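Local coordinates for protein putative trimethylamine methyltransferase (Rhizobium meliloti, PDB 4YYC) that probably acts as a methyltransferase of the trimethylamine methyltransferase family, although its true substrate is not established, at residues K309-S321 / A343-G357. Numbering follows the deposited sequence.
Sequences KGAPVLFGTFAAS and AAQLARRLGLPFRTG
Phe315 lies flat against the helix ending at Leu350: the Ala347 methyl sits over one ring face, 3.9 Å from the centroid, a CH-pi contact in which alanine's short side chain lets the ring come close. CG stands anti to the backbone N (chi1 -175°), swinging the ring onto the helix, where Leu350 CD2 meets its edge. Phe354 turns an edge toward the Phe315 face in an offset T-shaped pair, planes at 66°. Replacing Phe315 by alanine is likely to leave Ala347 and Phe354 without their aromatic partner, opening a gap between strand and helix. Beneath this greasy layer the backbones pair in parallel: Phe315 N donates to Pro353 O (2.8 Å), Arg355 N to Phe315 O (2.9 Å). Gly351 closes the helix in a Schellman motif, turning the chain toward weakly bonded strand 354-355 in a right-handed beta-alpha-beta crossover; at its positive phi a CB would jam against the preceding carbonyl O. Toward Thr317 direct pairing fades, and a water accepting from Ala319 N bonds weakly to Thr317 O and Gly357 N, bridging the segments. Apolar packing thus joins strand to helix, while Arg355 puts a guanidinium on the other sheet face, where NH2 bonds an unknown ligand, probably from the crystallisation liquor.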
loop_
_atom_site.group_PDB
_atom_site.type_symbol
_atom_site.label_atom_id
_atom_site.label_comp_id
_atom_site.label_asym_id
_atom_site.label_seq_id
_atom_site.Cartn_x
_atom_site.Cartn_y
_atom_site.Cartn_z
ATOM N N LYS A 309 -32.617 -21.179 3.627
ATOM C CA LYS A 309 -32.470 -20.105 4.583
ATOM C C LYS A 309 -31.301 -20.432 5.492
ATOM O O LYS A 309 -31.182 -21.558 5.987
ATOM C CB LYS A 309 -33.748 -19.956 5.406
ATOM C CG LYS A 309 -34.871 -19.280 4.653
ATOM C CD LYS A 309 -36.167 -19.253 5.453
ATOM C CE LYS A 309 -37.290 -18.721 4.570
ATOM N NZ LYS A 309 -38.511 -18.465 5.362
ATOM N N GLY A 310 -30.408 -19.456 5.663
ATOM C CA GLY A 310 -29.249 -19.643 6.475
ATOM C C GLY A 310 -28.040 -20.170 5.751
ATOM O O GLY A 310 -26.960 -20.231 6.342
ATOM N N ALA A 311 -28.151 -20.491 4.464
ATOM C CA ALA A 311 -26.958 -20.943 3.747
ATOM C C ALA A 311 -25.883 -19.849 3.810
ATOM O O ALA A 311 -26.214 -18.689 3.624
ATOM C CB ALA A 311 -27.268 -21.243 2.303
ATOM N N PRO A 312 -24.618 -20.233 4.072
ATOM C CA PRO A 312 -23.618 -19.167 4.186
ATOM C C PRO A 312 -23.258 -18.541 2.833
ATOM O O PRO A 312 -23.113 -19.225 1.796
ATOM C CB PRO A 312 -22.403 -19.839 4.841
ATOM C CG PRO A 312 -22.625 -21.274 4.685
ATOM C CD PRO A 312 -24.071 -21.539 4.458
ATOM N N VAL A 313 -23.163 -17.210 2.812
ATOM C CA VAL A 313 -22.947 -16.528 1.548
ATOM C C VAL A 313 -22.115 -15.251 1.773
ATOM O O VAL A 313 -22.329 -14.524 2.744
ATOM C CB VAL A 313 -24.285 -16.216 0.808
ATOM C CG1 VAL A 313 -25.228 -15.364 1.606
ATOM C CG2 VAL A 313 -24.030 -15.568 -0.567
ATOM N N LEU A 314 -21.169 -14.997 0.872
ATOM C CA LEU A 314 -20.320 -13.826 0.941
ATOM C C LEU A 314 -20.644 -12.830 -0.172
ATOM O O LEU A 314 -20.999 -13.231 -1.291
ATOM C CB LEU A 314 -18.825 -14.194 0.817
ATOM C CG LEU A 314 -18.205 -14.969 1.966
ATOM C CD1 LEU A 314 -18.604 -16.423 1.961
ATOM C CD2 LEU A 314 -16.698 -14.776 1.951
ATOM N N PHE A 315 -20.462 -11.543 0.134
ATOM C CA PHE A 315 -20.439 -10.465 -0.835
ATOM C C PHE A 315 -19.010 -10.444 -1.407
ATOM O O PHE A 315 -18.060 -10.050 -0.706
ATOM C CB PHE A 315 -20.760 -9.165 -0.059
ATOM C CG PHE A 315 -20.903 -7.895 -0.868
ATOM C CD1 PHE A 315 -19.969 -7.491 -1.782
ATOM C CD2 PHE A 315 -21.953 -7.042 -0.621
ATOM C CE1 PHE A 315 -20.103 -6.309 -2.454
ATOM C CE2 PHE A 315 -22.083 -5.824 -1.250
ATOM C CZ PHE A 315 -21.164 -5.461 -2.189
ATOM N N GLY A 316 -18.877 -10.845 -2.664
ATOM C CA GLY A 316 -17.579 -10.859 -3.357
ATOM C C GLY A 316 -17.499 -9.742 -4.347
ATOM O O GLY A 316 -18.512 -9.144 -4.712
ATOM N N THR A 317 -16.296 -9.394 -4.751
ATOM C CA THR A 317 -16.085 -8.450 -5.819
ATOM C C THR A 317 -14.705 -8.837 -6.434
ATOM O O THR A 317 -13.722 -8.855 -5.713
ATOM C CB THR A 317 -16.051 -7.004 -5.264
ATOM O OG1 THR A 317 -17.380 -6.575 -4.901
ATOM C CG2 THR A 317 -15.523 -6.021 -6.262
ATOM N N PHE A 318 -14.652 -9.023 -7.752
ATOM C CA PHE A 318 -13.402 -8.928 -8.486
ATOM C C PHE A 318 -13.548 -7.665 -9.314
ATOM O O PHE A 318 -14.471 -7.592 -10.157
ATOM C CB PHE A 318 -13.148 -10.117 -9.384
ATOM C CG PHE A 318 -11.933 -9.952 -10.210
ATOM C CD1 PHE A 318 -10.713 -10.327 -9.726
ATOM C CD2 PHE A 318 -12.008 -9.345 -11.467
ATOM C CE1 PHE A 318 -9.562 -10.123 -10.483
ATOM C CE2 PHE A 318 -10.859 -9.165 -12.230
ATOM C CZ PHE A 318 -9.646 -9.547 -11.721
ATOM N N ALA A 319 -12.680 -6.698 -9.077
ATOM C CA ALA A 319 -12.781 -5.431 -9.767
ATOM C C ALA A 319 -11.430 -4.875 -10.151
ATOM O O ALA A 319 -10.525 -4.732 -9.328
ATOM C CB ALA A 319 -13.622 -4.451 -8.955
ATOM N N ALA A 320 -11.265 -4.696 -11.434
ATOM C CA ALA A 320 -10.071 -4.097 -11.984
ATOM C C ALA A 320 -10.482 -3.051 -13.000
ATOM O O ALA A 320 -11.701 -2.795 -13.194
ATOM C CB ALA A 320 -9.213 -5.192 -12.584
ATOM N N SER A 321 -9.516 -2.379 -13.599
ATOM C CA SER A 321 -9.803 -1.372 -14.619
ATOM C C SER A 321 -9.384 -1.880 -15.987
ATOM O O SER A 321 -8.918 -3.030 -16.128
ATOM C CB SER A 321 -9.136 -0.030 -14.253
ATOM O OG SER A 321 -7.842 -0.237 -13.736
ATOM N N ALA A 343 -17.051 -0.946 -1.593
ATOM C CA ALA A 343 -17.833 -2.186 -1.612
ATOM C C ALA A 343 -17.787 -2.841 -0.218
ATOM O O ALA A 343 -18.771 -3.419 0.273
ATOM C CB ALA A 343 -17.321 -3.132 -2.690
ATOM N N ALA A 344 -16.646 -2.778 0.444
ATOM C CA ALA A 344 -16.548 -3.303 1.814
ATOM C C ALA A 344 -17.515 -2.616 2.780
ATOM O O ALA A 344 -18.152 -3.278 3.615
ATOM C CB ALA A 344 -15.125 -3.166 2.330
ATOM N N GLN A 345 -17.652 -1.300 2.645
ATOM C CA GLN A 345 -18.610 -0.571 3.415
ATOM C C GLN A 345 -20.021 -1.065 3.145
ATOM O O GLN A 345 -20.797 -1.288 4.102
ATOM C CB GLN A 345 -18.551 0.940 3.141
ATOM C CG GLN A 345 -17.244 1.572 3.543
ATOM C CD GLN A 345 -17.216 3.068 3.293
ATOM O OE1 GLN A 345 -16.566 3.538 2.349
ATOM N NE2 GLN A 345 -17.956 3.795 4.095
ATOM N N LEU A 346 -20.348 -1.240 1.875
ATOM C CA LEU A 346 -21.702 -1.729 1.496
ATOM C C LEU A 346 -21.962 -3.136 1.988
ATOM O O LEU A 346 -23.083 -3.476 2.387
ATOM C CB LEU A 346 -21.880 -1.656 -0.009
ATOM C CG LEU A 346 -21.889 -0.221 -0.545
ATOM C CD1 LEU A 346 -21.694 -0.295 -2.055
ATOM C CD2 LEU A 346 -23.114 0.562 -0.140
ATOM N N ALA A 347 -20.917 -3.973 1.974
ATOM C CA ALA A 347 -21.029 -5.348 2.493
ATOM C C ALA A 347 -21.288 -5.408 3.989
ATOM O O ALA A 347 -22.151 -6.187 4.475
ATOM C CB ALA A 347 -19.771 -6.131 2.128
ATOM N N ARG A 348 -20.618 -4.550 4.743
ATOM C CA ARG A 348 -20.826 -4.525 6.214
ATOM C C ARG A 348 -22.247 -4.095 6.502
ATOM O O ARG A 348 -22.902 -4.639 7.398
ATOM C CB ARG A 348 -19.813 -3.620 6.912
ATOM C CG ARG A 348 -18.403 -4.229 7.034
ATOM C CD ARG A 348 -17.488 -3.348 7.868
ATOM N NE ARG A 348 -17.059 -2.122 7.196
ATOM C CZ ARG A 348 -16.048 -2.023 6.337
ATOM N NH1 ARG A 348 -15.314 -3.067 6.004
ATOM N NH2 ARG A 348 -15.777 -0.834 5.801
ATOM N N ARG A 349 -22.756 -3.132 5.735
ATOM C CA ARG A 349 -24.117 -2.642 5.938
ATOM C C ARG A 349 -25.160 -3.656 5.508
ATOM O O ARG A 349 -26.219 -3.769 6.175
ATOM C CB ARG A 349 -24.340 -1.318 5.214
ATOM C CG ARG A 349 -23.539 -0.160 5.794
ATOM C CD ARG A 349 -23.384 0.938 4.791
ATOM N NE ARG A 349 -24.615 1.630 4.444
ATOM C CZ ARG A 349 -25.076 2.704 5.099
ATOM N NH1 ARG A 349 -24.422 3.221 6.150
ATOM N NH2 ARG A 349 -26.174 3.284 4.675
ATOM N N LEU A 350 -24.853 -4.457 4.502
ATOM C CA LEU A 350 -25.713 -5.557 4.081
ATOM C C LEU A 350 -25.693 -6.719 5.078
ATOM O O LEU A 350 -26.704 -7.411 5.233
ATOM C CB LEU A 350 -25.358 -6.000 2.669
ATOM C CG LEU A 350 -26.238 -7.083 2.063
ATOM C CD1 LEU A 350 -27.721 -6.763 2.090
ATOM C CD2 LEU A 350 -25.786 -7.300 0.639
ATOM N N GLY A 351 -24.615 -6.900 5.815
ATOM C CA GLY A 351 -24.440 -7.958 6.781
ATOM C C GLY A 351 -23.840 -9.254 6.276
ATOM O O GLY A 351 -24.133 -10.303 6.828
ATOM N N LEU A 352 -23.064 -9.194 5.191
ATOM C CA LEU A 352 -22.405 -10.376 4.652
ATOM C C LEU A 352 -20.905 -10.250 4.758
ATOM O O LEU A 352 -20.344 -9.160 4.536
ATOM C CB LEU A 352 -22.751 -10.581 3.165
ATOM C CG LEU A 352 -24.245 -10.725 2.834
ATOM C CD1 LEU A 352 -24.417 -10.913 1.336
ATOM C CD2 LEU A 352 -24.891 -11.816 3.635
ATOM N N PRO A 353 -20.222 -11.367 5.068
ATOM C CA PRO A 353 -18.761 -11.324 4.937
ATOM C C PRO A 353 -18.315 -10.941 3.518
ATOM O O PRO A 353 -19.010 -11.227 2.558
ATOM C CB PRO A 353 -18.324 -12.759 5.282
ATOM C CG PRO A 353 -19.481 -13.363 5.959
ATOM C CD PRO A 353 -20.710 -12.720 5.378
ATOM N N PHE A 354 -17.174 -10.267 3.420
ATOM C CA PHE A 354 -16.748 -9.577 2.213
ATOM C C PHE A 354 -15.462 -10.222 1.660
ATOM O O PHE A 354 -14.533 -10.516 2.407
ATOM C CB PHE A 354 -16.502 -8.095 2.578
ATOM C CG PHE A 354 -16.041 -7.275 1.443
ATOM C CD1 PHE A 354 -16.808 -7.135 0.317
ATOM C CD2 PHE A 354 -14.824 -6.630 1.515
ATOM C CE1 PHE A 354 -16.366 -6.371 -0.759
ATOM C CE2 PHE A 354 -14.364 -5.874 0.460
ATOM C CZ PHE A 354 -15.153 -5.721 -0.679
ATOM N N ARG A 355 -15.427 -10.378 0.336
ATOM C CA ARG A 355 -14.258 -10.852 -0.403
ATOM C C ARG A 355 -13.949 -9.851 -1.501
ATOM O O ARG A 355 -14.828 -9.393 -2.210
ATOM C CB ARG A 355 -14.538 -12.220 -1.065
ATOM C CG ARG A 355 -13.504 -12.699 -2.089
ATOM C CD ARG A 355 -13.908 -12.365 -3.509
ATOM N NE ARG A 355 -12.786 -12.352 -4.425
ATOM C CZ ARG A 355 -12.850 -12.654 -5.715
ATOM N NH1 ARG A 355 -13.938 -13.157 -6.282
ATOM N NH2 ARG A 355 -11.768 -12.494 -6.456
ATOM N N THR A 356 -12.681 -9.480 -1.614
ATOM C CA THR A 356 -12.166 -8.637 -2.697
ATOM C C THR A 356 -10.633 -8.694 -2.637
ATOM O O THR A 356 -10.053 -9.334 -1.790
ATOM C CB THR A 356 -12.619 -7.138 -2.636
ATOM O OG1 THR A 356 -12.434 -6.525 -3.934
ATOM C CG2 THR A 356 -11.840 -6.338 -1.615
ATOM N N GLY A 357 -10.008 -8.044 -3.591
ATOM C CA GLY A 357 -8.574 -7.774 -3.505
ATOM C C GLY A 357 -7.659 -8.937 -3.680
ATOM O O GLY A 357 -7.938 -9.874 -4.455
HETATM O O HOH W 1 -10.924 -7.509 -6.881
#